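Local coordinates for protein tryptophan halogenase superfamily (Brevundimonas sp. BAL3, PDB 6FRL) that probably halogenates an electron-rich substrate with the help of a reduced flavin, preferring bromination over chlorination, at residues T61-Y66 / L71-V76; Q81-L86 / P495-F500. All blocks are in the same frame, centred on the assembly; numbering follows the deposited sequence.

In the fold
Two contacts of very different span follow one another along the chain. Contact 1 comes first and is local: segments 61-66 and 71-76 are separated by four residues, the first two still in helix 61-68, and helix 73-79 packs against its end, closing the short turn between two successive helices. The chain then passes into strand 83-85, where contact 2 begins; its partner, helix 497-502, lies near the C terminus, so this contact closes a loop of 408 residues. The two loops are in series and do not cross. The centres of contacts 1 and 2 lie about 15 Å apart; the nearest atoms of contacts 1 and 2 are about 5 Å apart, without touching. The region of strand 164-168 joins them: Trp-163, just before it, meets contact 1, and the strand itself pairs with 83-85.

Contact 1. Residues T61-Y66 / L71-V76; sequences TIRRFY and LRDDDV
Val-76 and Arg-63 enclose the phenol ring of Tyr-66 from opposite faces. From the second helix comes the CG2 methyl of Val-76, a CH-pi contact 4.0 Å from the ring centroid and only 17° off the normal; on the other face lies CA of Arg-63, one turn back in the tyrosine's own helix. At the edge sit the backbone oxygen of Leu-71 and the carboxylate of Asp-73, which is turned almost perpendicular to the ring. Tyr-66 OH donates to Asp-73 OD1 at 2.6 Å, on the anti lone pair of that oxygen. The less common rotamer of Tyr-66 (chi1 63°), with CG between the backbone N and carbonyl carbon, carries the ring across to the second helix. Asp-73 OD1 has further partners: a bridging water donates to it (3.1 Å) and to Arg-63 O (2.8 Å), and Arg-63 NH1 forms a salt bridge to the Asp-73 carboxylate through two weak hydrogen bonds, 3.2 Å to OD2 and 3.3 Å to OD1. Several donors thus converge on one acid, which would be expected to stabilise its charged form. At the C-terminal end of segment 61-66, Leu-71 N bonds to Tyr-66 O at 3.1 Å and pins the turn between the helices. The main partners of Arg-63 lie beyond: its NE bonds to Trp-163 O, its NH2 forms a salt bridge with Asp-162, and it makes a cation-pi contact with Trp-163. Helix 169-182 packs against both helices, its Phe-172 touching Ile-62 and Val-76, while helices 20-33 and 354-367 cover Ile-62 and Phe-65.

Contact 2. Residues Q81-L86 / P495-F500; sequences QATCKL and PEHAQF
An outer strand of a small antiparallel sheet is engaged here by a short C-terminal helix: strand 83-85 pairs with 164-168 on one side and meets helix 497-502 through the side chains of His-497 and Phe-500. Backbone bonds to the neighbouring strand are made by Thr-83 and Lys-85; the amide of the residue between them, Cys-84, is instead taken by an imidazole. Cys-84 N donates to His-497 NE2 at 3.2 Å, lying nearly in the ring plane (12° out), although the bond is bent, with an N-H...acceptor angle of 139°. With CG anti to the backbone N (chi1 -170°), His-497 reaches out to the strand and meets it edge-on, CE1 lying 3.8 Å from Thr-83 CB and NE2 3.4 Å from Cys-84 CB. Cys-84 points toward the helix, and its SG lies near two rings. This SG is 3.5 Å from Phe-500 CD2, an oblique sulfur-aromatic contact, and approaches the imidazole at its edge, 4.7 Å from the His-497 centroid. Phe-147 touches both Cys-84 and Phe-500. On the far side of the imidazole, ND1 is hydrogen-bonded to Pro-264 O. An acceptor of this kind demands a proton on ND1, while NE2 receives one from the strand amide, so the bonds are consistent with a neutral, ND1-protonated histidine bridging two backbone groups in a buried setting.

Contact 1. Residues T61-Y66 / L71-V76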
loop_
_atom_site.group_PDB
_atom_site.type_symbol
_atom_site.label_atom_id
_atom_site.label_comp_id
_atom_site.label_asym_id
_atom_site.label_seq_id
_atom_site.Cartn_x
_atom_site.Cartn_y
_atom_site.Cartn_z
ATOM N N THR B 61 0.381 11.040 13.387
ATOM C CA THR B 61 1.615 10.293 13.473
ATOM C C THR B 61 2.483 10.775 14.677
ATOM O O THR B 61 3.113 9.961 15.326
ATOM C CB THR B 61 2.429 10.356 12.155
ATOM O OG1 THR B 61 2.704 11.730 11.795
ATOM C CG2 THR B 61 1.718 9.651 11.012
ATOM N N ILE B 62 2.501 12.072 14.993
ATOM C CA ILE B 62 3.375 12.598 16.079
ATOM C C ILE B 62 3.086 11.952 17.460
ATOM O O ILE B 62 4.000 11.778 18.263
ATOM C CB ILE B 62 3.337 14.156 16.168
ATOM C CG1 ILE B 62 4.536 14.710 16.916
ATOM C CG2 ILE B 62 2.107 14.644 16.920
ATOM C CD1 ILE B 62 5.882 14.396 16.316
ATOM N N ARG B 63 1.833 11.572 17.709
ATOM C CA ARG B 63 1.461 10.899 18.972
ATOM C C ARG B 63 2.042 9.495 19.013
ATOM O O ARG B 63 2.428 9.043 20.088
ATOM C CB ARG B 63 -0.071 10.896 19.232
ATOM C CG ARG B 63 -0.683 12.323 19.253
ATOM C CD ARG B 63 -2.140 12.409 19.704
ATOM N NE ARG B 63 -2.940 11.355 19.094
ATOM C CZ ARG B 63 -3.269 10.201 19.661
ATOM N NH1 ARG B 63 -2.921 9.912 20.921
ATOM N NH2 ARG B 63 -3.978 9.329 18.962
ATOM N N ARG B 64 2.144 8.829 17.867
ATOM C CA ARG B 64 2.839 7.556 17.778
ATOM C C ARG B 64 4.359 7.731 17.947
ATOM O O ARG B 64 5.008 6.876 18.522
ATOM C CB ARG B 64 2.506 6.824 16.462
ATOM C CG ARG B 64 3.167 5.452 16.317
ATOM C CD ARG B 64 2.952 4.829 14.926
ATOM N NE ARG B 64 3.765 5.461 13.845
ATOM C CZ ARG B 64 3.304 5.976 12.686
ATOM N NH1 ARG B 64 2.002 5.969 12.362
ATOM N NH2 ARG B 64 4.166 6.510 11.818
ATOM N N PHE B 65 4.906 8.840 17.446
ATOM C CA PHE B 65 6.350 9.085 17.501
ATOM C C PHE B 65 6.809 9.121 18.953
ATOM O O PHE B 65 7.691 8.360 19.359
ATOM C CB PHE B 65 6.725 10.366 16.742
ATOM C CG PHE B 65 8.152 10.778 16.915
ATOM C CD1 PHE B 65 9.151 10.269 16.069
ATOM C CD2 PHE B 65 8.513 11.682 17.912
ATOM C CE1 PHE B 65 10.469 10.638 16.238
ATOM C CE2 PHE B 65 9.840 12.035 18.106
ATOM C CZ PHE B 65 10.813 11.518 17.266
ATOM N N TYR B 66 6.187 9.982 19.743
ATOM C CA TYR B 66 6.538 10.084 21.172
ATOM C C TYR B 66 5.988 8.899 21.991
ATOM O O TYR B 66 6.554 8.555 23.054
ATOM C CB TYR B 66 6.187 11.462 21.765
ATOM C CG TYR B 66 4.724 11.932 21.816
ATOM C CD1 TYR B 66 3.834 11.410 22.730
ATOM C CD2 TYR B 66 4.296 13.018 21.058
ATOM C CE1 TYR B 66 2.522 11.892 22.837
ATOM C CE2 TYR B 66 3.012 13.517 21.157
ATOM C CZ TYR B 66 2.119 12.949 22.042
ATOM O OH TYR B 66 0.829 13.424 22.132
ATOM N N LEU B 71 6.643 8.024 26.148
ATOM C CA LEU B 71 6.038 9.274 26.644
ATOM C C LEU B 71 4.520 9.240 26.489
ATOM O O LEU B 71 4.007 8.621 25.576
ATOM C CB LEU B 71 6.618 10.471 25.887
ATOM C CG LEU B 71 8.146 10.584 25.869
ATOM C CD1 LEU B 71 8.654 11.833 25.161
ATOM C CD2 LEU B 71 8.687 10.549 27.279
ATOM N N ARG B 72 3.815 9.909 27.392
ATOM C CA ARG B 72 2.344 9.986 27.389
ATOM C C ARG B 72 1.885 11.309 26.779
ATOM O O ARG B 72 2.618 12.310 26.838
ATOM C CB ARG B 72 1.806 9.932 28.801
ATOM C CG ARG B 72 2.110 8.619 29.538
ATOM C CD ARG B 72 1.917 8.763 31.051
ATOM N NE ARG B 72 0.604 9.351 31.309
ATOM C CZ ARG B 72 -0.544 8.677 31.437
ATOM N NH1 ARG B 72 -0.583 7.331 31.424
ATOM N NH2 ARG B 72 -1.675 9.367 31.551
ATOM N N ASP B 73 0.668 11.295 26.210
ATOM C CA ASP B 73 0.020 12.485 25.628
ATOM C C ASP B 73 -0.092 13.594 26.659
ATOM O O ASP B 73 0.284 14.727 26.390
ATOM C CB ASP B 73 -1.390 12.192 25.087
ATOM C CG ASP B 73 -1.400 11.233 23.891
ATOM O OD1 ASP B 73 -0.709 11.454 22.861
ATOM O OD2 ASP B 73 -2.143 10.260 23.970
ATOM N N ASP B 74 -0.582 13.288 27.852
ATOM C CA ASP B 74 -0.758 14.361 28.854
ATOM C C ASP B 74 0.562 15.028 29.271
ATOM O O ASP B 74 0.636 16.273 29.294
ATOM C CB ASP B 74 -1.676 13.973 30.044
ATOM C CG ASP B 74 -1.244 12.727 30.783
ATOM O OD1 ASP B 74 -0.059 12.313 30.740
ATOM O OD2 ASP B 74 -2.118 12.147 31.461
ATOM N N ASP B 75 1.602 14.241 29.539
ATOM C CA ASP B 75 2.886 14.817 29.949
ATOM C C ASP B 75 3.472 15.692 28.812
ATOM O O ASP B 75 3.924 16.828 29.079
ATOM C CB ASP B 75 3.891 13.742 30.389
ATOM C CG ASP B 75 3.437 12.942 31.662
ATOM O OD1 ASP B 75 2.764 13.501 32.594
ATOM O OD2 ASP B 75 3.789 11.723 31.711
ATOM N N VAL B 76 3.431 15.201 27.557
ATOM C CA VAL B 76 3.998 15.984 26.428
ATOM C C VAL B 76 3.194 17.270 26.212
ATOM O O VAL B 76 3.768 18.341 25.938
ATOM C CB VAL B 76 4.101 15.182 25.092
ATOM C CG1 VAL B 76 4.570 16.050 23.943
ATOM C CG2 VAL B 76 5.040 14.000 25.217
HETATM O O HOH W 1 0.707 8.801 22.223
#

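Contact 2. Residues Q81-L86 / P495-F500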
loop_
_atom_site.group_PDB
_atom_site.type_symbol
_atom_site.label_atom_id
_atom_site.label_comp_id
_atom_site.label_asym_id
_atom_site.label_seq_id
_atom_site.Cartn_x
_atom_site.Cartn_y
_atom_site.Cartn_z
ATOM N N GLN B 81 2.711 23.406 26.111
ATOM C CA GLN B 81 1.625 24.386 26.041
ATOM C C GLN B 81 0.579 23.984 24.978
ATOM O O GLN B 81 -0.121 24.819 24.414
ATOM C CB GLN B 81 2.150 25.822 25.779
ATOM C CG GLN B 81 2.916 26.471 26.939
ATOM C CD GLN B 81 2.065 26.666 28.205
ATOM O OE1 GLN B 81 2.375 26.109 29.248
ATOM N NE2 GLN B 81 0.968 27.427 28.100
ATOM N N ALA B 82 0.445 22.682 24.763
ATOM C CA ALA B 82 -0.304 22.145 23.635
ATOM C C ALA B 82 -1.791 22.153 23.855
ATOM O O ALA B 82 -2.258 22.154 25.001
ATOM C CB ALA B 82 0.117 20.710 23.362
ATOM N N THR B 83 -2.512 22.113 22.739
ATOM C CA THR B 83 -3.954 21.850 22.718
ATOM C C THR B 83 -4.257 20.757 21.672
ATOM O O THR B 83 -3.399 20.401 20.856
ATOM C CB THR B 83 -4.748 23.109 22.316
ATOM O OG1 THR B 83 -4.453 23.441 20.949
ATOM C CG2 THR B 83 -4.381 24.290 23.194
ATOM N N CYS B 84 -5.483 20.257 21.706
ATOM C CA CYS B 84 -5.942 19.238 20.767
ATOM C C CYS B 84 -6.185 19.786 19.359
ATOM O O CYS B 84 -6.620 20.933 19.204
ATOM C CB CYS B 84 -7.244 18.613 21.268
ATOM S SG CYS B 84 -7.139 17.961 22.944
ATOM N N LYS B 85 -5.874 18.967 18.351
ATOM C CA LYS B 85 -6.156 19.293 16.949
ATOM C C LYS B 85 -6.962 18.169 16.304
ATOM O O LYS B 85 -6.430 17.056 16.066
ATOM C CB LYS B 85 -4.883 19.512 16.134
ATOM C CG LYS B 85 -5.209 19.815 14.663
ATOM C CD LYS B 85 -4.001 20.095 13.811
ATOM C CE LYS B 85 -4.322 20.120 12.330
ATOM N NZ LYS B 85 -3.102 19.897 11.480
ATOM N N LEU B 86 -8.233 18.460 16.015
ATOM C CA LEU B 86 -9.087 17.495 15.317
ATOM C C LEU B 86 -9.061 17.541 13.769
ATOM O O LEU B 86 -9.604 16.641 13.129
ATOM C CB LEU B 86 -10.514 17.640 15.804
ATOM C CG LEU B 86 -10.706 17.074 17.206
ATOM C CD1 LEU B 86 -12.083 17.470 17.695
ATOM C CD2 LEU B 86 -10.514 15.567 17.253
ATOM N N PRO B 495 -17.988 16.626 26.152
ATOM C CA PRO B 495 -17.536 17.897 26.754
ATOM C C PRO B 495 -16.817 18.837 25.794
ATOM O O PRO B 495 -16.428 18.437 24.713
ATOM C CB PRO B 495 -16.586 17.456 27.879
ATOM C CG PRO B 495 -16.349 16.004 27.673
ATOM C CD PRO B 495 -17.470 15.449 26.875
ATOM N N GLU B 496 -16.654 20.085 26.200
ATOM C CA GLU B 496 -15.955 21.063 25.405
ATOM C C GLU B 496 -14.465 20.768 25.434
ATOM O O GLU B 496 -13.952 20.093 26.325
ATOM C CB GLU B 496 -16.171 22.466 25.940
ATOM C CG GLU B 496 -17.600 22.991 25.920
ATOM C CD GLU B 496 -17.751 24.339 26.629
ATOM O OE1 GLU B 496 -16.787 25.153 26.635
ATOM O OE2 GLU B 496 -18.845 24.594 27.192
ATOM N N HIS B 497 -13.778 21.334 24.458
ATOM C CA HIS B 497 -12.319 21.338 24.386
ATOM C C HIS B 497 -11.727 21.807 25.722
ATOM O O HIS B 497 -10.810 21.168 26.253
ATOM C CB HIS B 497 -11.870 22.225 23.189
ATOM C CG HIS B 497 -10.415 22.132 22.851
ATOM N ND1 HIS B 497 -9.756 23.122 22.156
ATOM C CD2 HIS B 497 -9.494 21.166 23.090
ATOM C CE1 HIS B 497 -8.490 22.777 21.992
ATOM N NE2 HIS B 497 -8.301 21.600 22.564
ATOM N N ALA B 498 -12.278 22.883 26.288
ATOM C CA ALA B 498 -11.737 23.494 27.510
ATOM C C ALA B 498 -11.628 22.529 28.676
ATOM O O ALA B 498 -10.688 22.661 29.457
ATOM C CB ALA B 498 -12.540 24.725 27.915
ATOM N N GLN B 499 -12.553 21.568 28.799
ATOM C CA GLN B 499 -12.522 20.608 29.929
ATOM C C GLN B 499 -11.298 19.666 29.917
ATOM O O GLN B 499 -10.773 19.296 30.975
ATOM C CB GLN B 499 -13.801 19.757 29.971
ATOM C CG GLN B 499 -13.849 18.738 31.112
ATOM C CD GLN B 499 -15.199 18.043 31.207
ATOM O OE1 GLN B 499 -16.248 18.712 31.293
ATOM N NE2 GLN B 499 -15.197 16.705 31.154
ATOM N N PHE B 500 -10.891 19.239 28.722
ATOM C CA PHE B 500 -9.716 18.393 28.544
ATOM C C PHE B 500 -8.443 19.162 28.849
ATOM O O PHE B 500 -7.509 18.607 29.408
ATOM C CB PHE B 500 -9.659 17.891 27.109
ATOM C CG PHE B 500 -8.626 16.842 26.891
ATOM C CD1 PHE B 500 -8.905 15.500 27.205
ATOM C CD2 PHE B 500 -7.394 17.168 26.383
ATOM C CE1 PHE B 500 -7.961 14.518 27.025
ATOM C CE2 PHE B 500 -6.443 16.175 26.186
ATOM C CZ PHE B 500 -6.739 14.854 26.496
#